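Local coordinates for KaiC-like domain-containing protein (Pyrococcus horikoshii, PDB 3BS4) that is of unknown function but has a KaiC-like domain, probably of the RecA-type alpha/beta fold, and was crystallised with an unidentified peptide, at residues 38-41 against 42-45. Numbering follows the deposited sequence.
Sequences LFYI and LSRK
Tyr40 and Arg44, one helical turn apart, run side by side in the same direction. Arg44 CG sits over one face of the phenol ring, 4.0 Å from the Tyr40 centroid and 21° off its normal, a CH-pi contact displaced toward the rim. With CG anti to the backbone N (chi1 179°), the phenol stands out from the helix and leans toward the next turn. Arginine suits the position one turn on: its CD passes beside Tyr40 OH, and bends at chi2 and chi3 carry the guanidinium, 23° from the ring plane, to where Arg44 NE makes a salt bridge with Glu6, which Lys45 NZ also engages. Replacing Arg44 by an alanine takes CG away from the ring and would probably leave Glu6 relying on Lys45. The short side chain of Ser43 can fold its hydroxyl back onto the helix, OG donating to Tyr40 O at 2.7 Å; the same carbonyl accepts the N-H of Arg44, so two donors grip it. On the inward side Phe39 and Leu42 point the same way, Phe39 CD1 lying 4.1 Å from Leu42 CD2, apolar groups fitted to a buried face. Within helix 34-47, Leu38 and Leu42 rest on Phe144 of strand 141-146, Ile41 meets Phe186 of strand 184-190, and Phe39 packs against helix 61-70, seating the helix on the central sheet.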
loop_
_atom_site.group_PDB
_atom_site.type_symbol
_atom_site.label_atom_id
_atom_site.label_comp_id
_atom_site.label_asym_id
_atom_site.label_seq_id
_atom_site.Cartn_x
_atom_site.Cartn_y
_atom_site.Cartn_z
ATOM N N LEU A 38 -6.517 5.844 -0.476
ATOM C CA LEU A 38 -5.301 5.160 -0.908
ATOM C C LEU A 38 -5.345 4.796 -2.391
ATOM O O LEU A 38 -4.325 4.956 -3.085
ATOM C CB LEU A 38 -5.011 3.915 -0.064
ATOM C CG LEU A 38 -3.610 3.349 -0.327
ATOM C CD1 LEU A 38 -2.528 4.423 -0.230
ATOM C CD2 LEU A 38 -3.278 2.259 0.626
ATOM N N PHE A 39 -6.488 4.311 -2.879
ATOM C CA PHE A 39 -6.597 4.015 -4.317
ATOM C C PHE A 39 -6.442 5.283 -5.152
ATOM O O PHE A 39 -5.842 5.260 -6.223
ATOM C CB PHE A 39 -7.890 3.269 -4.644
ATOM C CG PHE A 39 -7.774 1.776 -4.467
ATOM C CD1 PHE A 39 -7.148 0.991 -5.437
ATOM C CD2 PHE A 39 -8.311 1.153 -3.348
ATOM C CE1 PHE A 39 -7.044 -0.406 -5.286
ATOM C CE2 PHE A 39 -8.206 -0.244 -3.179
ATOM C CZ PHE A 39 -7.574 -1.021 -4.150
ATOM N N TYR A 40 -6.952 6.399 -4.647
ATOM C CA TYR A 40 -6.731 7.665 -5.330
ATOM C C TYR A 40 -5.245 7.993 -5.462
ATOM O O TYR A 40 -4.767 8.299 -6.554
ATOM C CB TYR A 40 -7.480 8.783 -4.610
ATOM C CG TYR A 40 -7.264 10.126 -5.251
ATOM C CD1 TYR A 40 -7.976 10.488 -6.393
ATOM C CD2 TYR A 40 -6.321 11.022 -4.728
ATOM C CE1 TYR A 40 -7.767 11.719 -6.994
ATOM C CE2 TYR A 40 -6.105 12.272 -5.328
ATOM C CZ TYR A 40 -6.838 12.599 -6.463
ATOM O OH TYR A 40 -6.624 13.820 -7.073
ATOM N N ILE A 41 -4.516 7.913 -4.354
ATOM C CA ILE A 41 -3.078 8.155 -4.358
ATOM C C ILE A 41 -2.366 7.233 -5.351
ATOM O O ILE A 41 -1.552 7.690 -6.162
ATOM C CB ILE A 41 -2.499 8.018 -2.939
ATOM C CG1 ILE A 41 -3.081 9.118 -2.040
ATOM C CG2 ILE A 41 -0.965 8.086 -2.960
ATOM C CD1 ILE A 41 -2.696 8.998 -0.576
ATOM N N LEU A 42 -2.687 5.942 -5.286
ATOM C CA LEU A 42 -2.125 4.949 -6.203
ATOM C C LEU A 42 -2.379 5.336 -7.668
ATOM O O LEU A 42 -1.451 5.335 -8.499
ATOM C CB LEU A 42 -2.760 3.580 -5.909
ATOM C CG LEU A 42 -2.515 2.382 -6.836
ATOM C CD1 LEU A 42 -1.058 2.191 -7.087
ATOM C CD2 LEU A 42 -3.112 1.119 -6.212
ATOM N N SER A 43 -3.627 5.691 -7.976
ATOM C CA SER A 43 -3.977 6.067 -9.342
ATOM C C SER A 43 -3.156 7.282 -9.798
ATOM O O SER A 43 -2.734 7.352 -10.962
ATOM C CB SER A 43 -5.479 6.335 -9.472
ATOM O OG SER A 43 -5.844 7.567 -8.879
ATOM N N ARG A 44 -2.900 8.221 -8.893
ATOM C CA ARG A 44 -2.143 9.426 -9.246
ATOM C C ARG A 44 -0.671 9.120 -9.489
ATOM O O ARG A 44 -0.063 9.709 -10.377
ATOM C CB ARG A 44 -2.288 10.505 -8.173
ATOM C CG ARG A 44 -3.687 11.098 -8.090
ATOM C CD ARG A 44 -3.777 12.378 -8.902
ATOM N NE ARG A 44 -2.810 13.366 -8.415
ATOM C CZ ARG A 44 -2.863 14.671 -8.671
ATOM N NH1 ARG A 44 -3.848 15.172 -9.406
ATOM N NH2 ARG A 44 -1.932 15.480 -8.178
ATOM N N LYS A 45 -0.103 8.192 -8.715
ATOM C CA LYS A 45 1.305 7.831 -8.907
ATOM C C LYS A 45 1.488 7.107 -10.242
ATOM O O LYS A 45 2.492 7.324 -10.939
ATOM C CB LYS A 45 1.838 6.983 -7.740
ATOM C CG LYS A 45 1.791 7.692 -6.392
ATOM C CD LYS A 45 2.564 8.997 -6.430
ATOM C CE LYS A 45 2.807 9.581 -5.046
ATOM N NZ LYS A 45 3.440 10.935 -5.143
#